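Local coordinates for cpftsy (Physcomitrella patens, PDB 4AK9), which probably acts as the GTP-binding receptor for the chloroplast signal recognition particle, taking part in protein targeting during chloroplast biogenesis, at residues Glu238-Leu243 against Gly263-Ile268; Val118-Gly123 against Cys205-Arg210. One frame throughout, in Å; residues are numbered along the deposited sequence.

Overall arrangement
From the N terminus, the helices before residue 102 precede the P-loop GTPase fold that holds both contacts. Interaction 2 closes first: strand 117-123 meets the end of strand 202-205 and the loop after it, spanning a long excursion through strands 147-150 and 173-175 and their helices at one side of the sheet. Helix 215-231 then leads to strand 238-244, where interaction 1 opens; it closes after the short crossing of helix 251-261. The two contacts follow in series, neither nested nor crossed, with centres about 9 Å apart. They meet where strands 117-123 and 238-244 pair, L240 N lying 2.8 Å from M120 O, so together they join four consecutive strands of the sheet.

Interaction 1 (Glu238-Leu243 against Gly263-Ile268); sequences EVLLVL and GVTGFI
I268 is bound to strand 238-244 through both its backbone N and its backbone O: the N donates to L241 O at 2.8 Å in an almost straight bond (175° at the hydrogen), and the O accepts L243 N at 2.7 Å. Its CG1 lies anti to the carbonyl carbon (chi1 -61°) and the chain runs on extended, bringing CD1 back along the sheet to L240 CB, 3.9 Å away; F294 of strand 292-296 packs on the same side chain. L241 faces the other side of the sheet. There its CB rests on V264 CG1, while CD2 comes to the edge of the F267 ring, 4.0 Å from CE1, the two side chains lying alongside and pointing the same way. This parallel pairing belongs to a right-handed beta-alpha-beta crossover of the P-loop GTPase fold, and its connecting helix 251-261 lays A255 and F258 against L241. At the entrance to the pairing V239 packs its CB on G263 O and is held through its backbone: its O takes T265 N at 2.8 Å, in the carbonyl plane, and its N gives a bond to T265 OG1, also at 2.8 Å. That hydroxyl donates in turn to E238 OE1, from above the carboxylate plane; OE2 is held by K293 and the backbone N of Q110. A valine in place of T265 would probably leave V239 N without this acceptor and take one hydrogen bond from E238 OE1.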
loop_
_atom_site.group_PDB
_atom_site.type_symbol
_atom_site.label_atom_id
_atom_site.label_comp_id
_atom_site.label_asym_id
_atom_site.label_seq_id
_atom_site.Cartn_x
_atom_site.Cartn_y
_atom_site.Cartn_z
ATOM N N GLU A 238 -12.612 -0.190 -26.704
ATOM C CA GLU A 238 -12.094 -0.036 -25.337
ATOM C C GLU A 238 -11.407 -1.323 -24.899
ATOM O O GLU A 238 -11.832 -2.425 -25.259
ATOM C CB GLU A 238 -13.243 0.316 -24.362
ATOM C CG GLU A 238 -13.920 1.681 -24.596
ATOM C CD GLU A 238 -13.059 2.854 -24.119
ATOM O OE1 GLU A 238 -12.145 2.653 -23.264
ATOM O OE2 GLU A 238 -13.297 3.998 -24.577
ATOM N N VAL A 239 -10.322 -1.188 -24.147
ATOM C CA VAL A 239 -9.708 -2.314 -23.439
ATOM C C VAL A 239 -9.697 -1.863 -21.959
ATOM O O VAL A 239 -8.985 -0.933 -21.551
ATOM C CB VAL A 239 -8.271 -2.685 -23.944
ATOM C CG1 VAL A 239 -7.652 -3.811 -23.123
ATOM C CG2 VAL A 239 -8.289 -3.066 -25.445
ATOM N N LEU A 240 -10.558 -2.486 -21.174
ATOM C CA LEU A 240 -10.784 -2.034 -19.806
ATOM C C LEU A 240 -10.124 -3.021 -18.859
ATOM O O LEU A 240 -10.453 -4.205 -18.832
ATOM C CB LEU A 240 -12.298 -1.925 -19.544
ATOM C CG LEU A 240 -13.015 -0.956 -20.470
ATOM C CD1 LEU A 240 -14.534 -0.986 -20.226
ATOM C CD2 LEU A 240 -12.454 0.458 -20.277
ATOM N N LEU A 241 -9.156 -2.532 -18.077
ATOM C CA LEU A 241 -8.465 -3.366 -17.099
ATOM C C LEU A 241 -9.151 -3.300 -15.705
ATOM O O LEU A 241 -9.307 -2.215 -15.108
ATOM C CB LEU A 241 -6.984 -2.923 -17.011
ATOM C CG LEU A 241 -6.175 -3.602 -15.914
ATOM C CD1 LEU A 241 -6.045 -5.107 -16.155
ATOM C CD2 LEU A 241 -4.780 -2.981 -15.790
ATOM N N VAL A 242 -9.556 -4.457 -15.203
ATOM C CA VAL A 242 -10.296 -4.515 -13.948
ATOM C C VAL A 242 -9.279 -4.786 -12.851
ATOM O O VAL A 242 -8.510 -5.742 -12.932
ATOM C CB VAL A 242 -11.352 -5.651 -13.950
ATOM C CG1 VAL A 242 -12.087 -5.662 -12.580
ATOM C CG2 VAL A 242 -12.337 -5.471 -15.076
ATOM N N LEU A 243 -9.228 -3.901 -11.858
ATOM C CA LEU A 243 -8.252 -4.021 -10.756
ATOM C C LEU A 243 -8.963 -4.035 -9.405
ATOM O O LEU A 243 -9.887 -3.254 -9.188
ATOM C CB LEU A 243 -7.310 -2.825 -10.790
ATOM C CG LEU A 243 -6.532 -2.684 -12.107
ATOM C CD1 LEU A 243 -5.967 -1.310 -12.183
ATOM C CD2 LEU A 243 -5.436 -3.755 -12.116
ATOM N N GLY A 263 -2.944 -2.533 -25.242
ATOM C CA GLY A 263 -3.182 -1.114 -25.024
ATOM C C GLY A 263 -4.433 -0.861 -24.174
ATOM O O GLY A 263 -5.547 -0.788 -24.718
ATOM N N VAL A 264 -4.250 -0.663 -22.867
ATOM C CA VAL A 264 -5.371 -0.423 -21.934
ATOM C C VAL A 264 -5.890 0.992 -22.137
ATOM O O VAL A 264 -5.105 1.950 -22.153
ATOM C CB VAL A 264 -4.892 -0.612 -20.473
ATOM C CG1 VAL A 264 -6.015 -0.249 -19.468
ATOM C CG2 VAL A 264 -4.420 -2.040 -20.244
ATOM N N THR A 265 -7.200 1.136 -22.311
ATOM C CA THR A 265 -7.780 2.451 -22.556
ATOM C C THR A 265 -8.444 3.021 -21.303
ATOM O O THR A 265 -8.766 4.220 -21.252
ATOM C CB THR A 265 -8.811 2.390 -23.702
ATOM O OG1 THR A 265 -9.881 1.507 -23.333
ATOM C CG2 THR A 265 -8.133 1.830 -24.964
ATOM N N GLY A 266 -8.662 2.188 -20.300
ATOM C CA GLY A 266 -9.303 2.665 -19.070
ATOM C C GLY A 266 -9.240 1.625 -17.978
ATOM O O GLY A 266 -9.165 0.435 -18.255
ATOM N N PHE A 267 -9.255 2.083 -16.716
ATOM C CA PHE A 267 -9.316 1.149 -15.590
ATOM C C PHE A 267 -10.723 1.088 -14.987
ATOM O O PHE A 267 -11.468 2.073 -15.000
ATOM C CB PHE A 267 -8.368 1.601 -14.476
ATOM C CG PHE A 267 -6.958 1.823 -14.925
ATOM C CD1 PHE A 267 -6.192 0.784 -15.404
ATOM C CD2 PHE A 267 -6.381 3.095 -14.816
ATOM C CE1 PHE A 267 -4.882 0.991 -15.811
ATOM C CE2 PHE A 267 -5.047 3.314 -15.222
ATOM C CZ PHE A 267 -4.296 2.255 -15.699
ATOM N N ILE A 268 -11.034 -0.069 -14.436
ATOM C CA ILE A 268 -12.168 -0.271 -13.543
ATOM C C ILE A 268 -11.661 -0.788 -12.214
ATOM O O ILE A 268 -11.052 -1.873 -12.122
ATOM C CB ILE A 268 -13.186 -1.259 -14.165
ATOM C CG1 ILE A 268 -13.703 -0.660 -15.476
ATOM C CG2 ILE A 268 -14.371 -1.566 -13.118
ATOM C CD1 ILE A 268 -14.532 -1.676 -16.302
#

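Interaction 2 (Val118-Gly123 against Cys205-Arg210); sequences VLMIVG and CDTSGR
C205 pairs with M120 in a single parallel bridge, its N donating to L119 O at 2.8 Å and its O receiving I121 N at 2.9 Å, both nearly straight. Its SG, anti to the carbonyl carbon (chi1 -57°), reaches V118 CG1 at 3.9 Å. Beyond this point the two chains draw apart. D206 turns its CB away from strand 117-123, and its OD1 receives a weak bond from T207 N. T207 then spans the widening gap with its side chain: OG1, set between the backbone N and the carbonyl carbon, donates to I121 O at 2.7 Å, whereas CG2 touches M120 CE at 4.0 Å, the two side chains crossing at about a right angle. A water continues the link, accepting from G123 N at 2.9 Å and donating to T207 OG1 and S208 O. At G209 the CA approaches G123 O to 3.4 Å, close enough that a CB there would clash with this oxygen. R210 turns away, and its NE forms a salt bridge with D50 of the second subunit. The sequence DTSGR resembles the G3 motif of SRP GTPases and G123 begins a Walker A pattern, so the contact probably sets two nucleotide-site loops side by side; K129 NZ binds both T207 O and G123 O. On one face of the sheet V118, M120 and V122 pack against helix 215-231; on the other L119, I121 and D206 meet helix 126-142, while strand 238-244 pairs along the far edge of strand 117-123.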
loop_
_atom_site.group_PDB
_atom_site.type_symbol
_atom_site.label_atom_id
_atom_site.label_comp_id
_atom_site.label_asym_id
_atom_site.label_seq_id
_atom_site.Cartn_x
_atom_site.Cartn_y
_atom_site.Cartn_z
ATOM N N VAL A 118 -16.997 -2.642 -29.570
ATOM C CA VAL A 118 -16.469 -3.842 -28.946
ATOM C C VAL A 118 -15.588 -3.449 -27.749
ATOM O O VAL A 118 -14.635 -2.676 -27.889
ATOM C CB VAL A 118 -15.656 -4.704 -29.918
ATOM C CG1 VAL A 118 -15.043 -5.914 -29.199
ATOM C CG2 VAL A 118 -16.559 -5.193 -31.085
ATOM N N LEU A 119 -15.938 -3.964 -26.570
ATOM C CA LEU A 119 -15.186 -3.645 -25.343
ATOM C C LEU A 119 -14.537 -4.936 -24.862
ATOM O O LEU A 119 -15.231 -5.943 -24.621
ATOM C CB LEU A 119 -16.153 -3.123 -24.268
ATOM C CG LEU A 119 -16.536 -1.652 -24.134
ATOM C CD1 LEU A 119 -16.730 -0.992 -25.458
ATOM C CD2 LEU A 119 -17.786 -1.506 -23.293
ATOM N N MET A 120 -13.211 -4.949 -24.730
ATOM C CA MET A 120 -12.542 -6.097 -24.143
ATOM C C MET A 120 -12.260 -5.831 -22.662
ATOM O O MET A 120 -11.783 -4.761 -22.301
ATOM C CB MET A 120 -11.239 -6.427 -24.874
ATOM C CG MET A 120 -11.455 -6.969 -26.275
ATOM S SD MET A 120 -9.858 -7.107 -27.128
ATOM C CE MET A 120 -9.117 -8.558 -26.395
ATOM N N ILE A 121 -12.615 -6.783 -21.814
ATOM C CA ILE A 121 -12.404 -6.645 -20.374
ATOM C C ILE A 121 -11.210 -7.531 -20.037
ATOM O O ILE A 121 -11.191 -8.746 -20.345
ATOM C CB ILE A 121 -13.633 -7.122 -19.575
ATOM C CG1 ILE A 121 -14.898 -6.340 -19.939
ATOM C CG2 ILE A 121 -13.342 -7.192 -18.050
ATOM C CD1 ILE A 121 -14.766 -4.859 -20.168
ATOM N N VAL A 122 -10.168 -6.949 -19.441
ATOM C CA VAL A 122 -8.982 -7.745 -19.123
ATOM C C VAL A 122 -8.596 -7.619 -17.643
ATOM O O VAL A 122 -9.098 -6.739 -16.937
ATOM C CB VAL A 122 -7.758 -7.320 -19.985
ATOM C CG1 VAL A 122 -8.090 -7.480 -21.485
ATOM C CG2 VAL A 122 -7.413 -5.869 -19.700
ATOM N N GLY A 123 -7.709 -8.493 -17.187
ATOM C CA GLY A 123 -7.282 -8.457 -15.788
ATOM C C GLY A 123 -7.039 -9.818 -15.182
ATOM O O GLY A 123 -7.201 -10.847 -15.834
ATOM N N CYS A 205 -16.524 -8.406 -24.186
ATOM C CA CYS A 205 -15.657 -9.615 -24.252
ATOM C C CYS A 205 -14.935 -9.921 -22.956
ATOM O O CYS A 205 -14.236 -9.062 -22.415
ATOM C CB CYS A 205 -14.569 -9.431 -25.331
ATOM S SG CYS A 205 -15.202 -9.087 -26.988
ATOM N N ASP A 206 -15.062 -11.143 -22.468
ATOM C CA ASP A 206 -14.220 -11.593 -21.362
ATOM C C ASP A 206 -12.949 -12.174 -21.951
ATOM O O ASP A 206 -12.937 -12.611 -23.098
ATOM C CB ASP A 206 -14.940 -12.644 -20.532
ATOM C CG ASP A 206 -14.314 -12.836 -19.148
ATOM O OD1 ASP A 206 -13.388 -12.057 -18.782
ATOM O OD2 ASP A 206 -14.768 -13.751 -18.423
ATOM N N THR A 207 -11.863 -12.153 -21.182
ATOM C CA THR A 207 -10.581 -12.692 -21.649
ATOM C C THR A 207 -9.915 -13.453 -20.515
ATOM O O THR A 207 -10.251 -13.248 -19.333
ATOM C CB THR A 207 -9.599 -11.570 -22.087
ATOM O OG1 THR A 207 -9.391 -10.654 -20.987
ATOM C CG2 THR A 207 -10.141 -10.797 -23.279
ATOM N N SER A 208 -8.963 -14.318 -20.855
ATOM C CA SER A 208 -8.245 -15.040 -19.809
ATOM C C SER A 208 -7.155 -14.140 -19.227
ATOM O O SER A 208 -6.614 -13.270 -19.916
ATOM C CB SER A 208 -7.646 -16.331 -20.347
ATOM O OG SER A 208 -8.656 -17.123 -20.943
ATOM N N GLY A 209 -6.837 -14.326 -17.954
ATOM C CA GLY A 209 -5.738 -13.570 -17.362
ATOM C C GLY A 209 -5.339 -14.171 -16.035
ATOM O O GLY A 209 -6.164 -14.822 -15.387
ATOM N N ARG A 210 -4.074 -13.991 -15.667
ATOM C CA ARG A 210 -3.564 -14.438 -14.385
ATOM C C ARG A 210 -2.860 -13.285 -13.673
ATOM O O ARG A 210 -2.570 -12.256 -14.268
ATOM C CB ARG A 210 -2.560 -15.577 -14.585
ATOM C CG ARG A 210 -3.142 -16.798 -15.297
ATOM C CD ARG A 210 -3.780 -17.796 -14.321
ATOM N NE ARG A 210 -2.901 -18.231 -13.218
ATOM C CZ ARG A 210 -1.658 -18.723 -13.339
ATOM N NH1 ARG A 210 -1.071 -18.853 -14.530
ATOM N NH2 ARG A 210 -0.985 -19.090 -12.245
HETATM O O HOH W 1 -7.162 -10.602 -19.123
#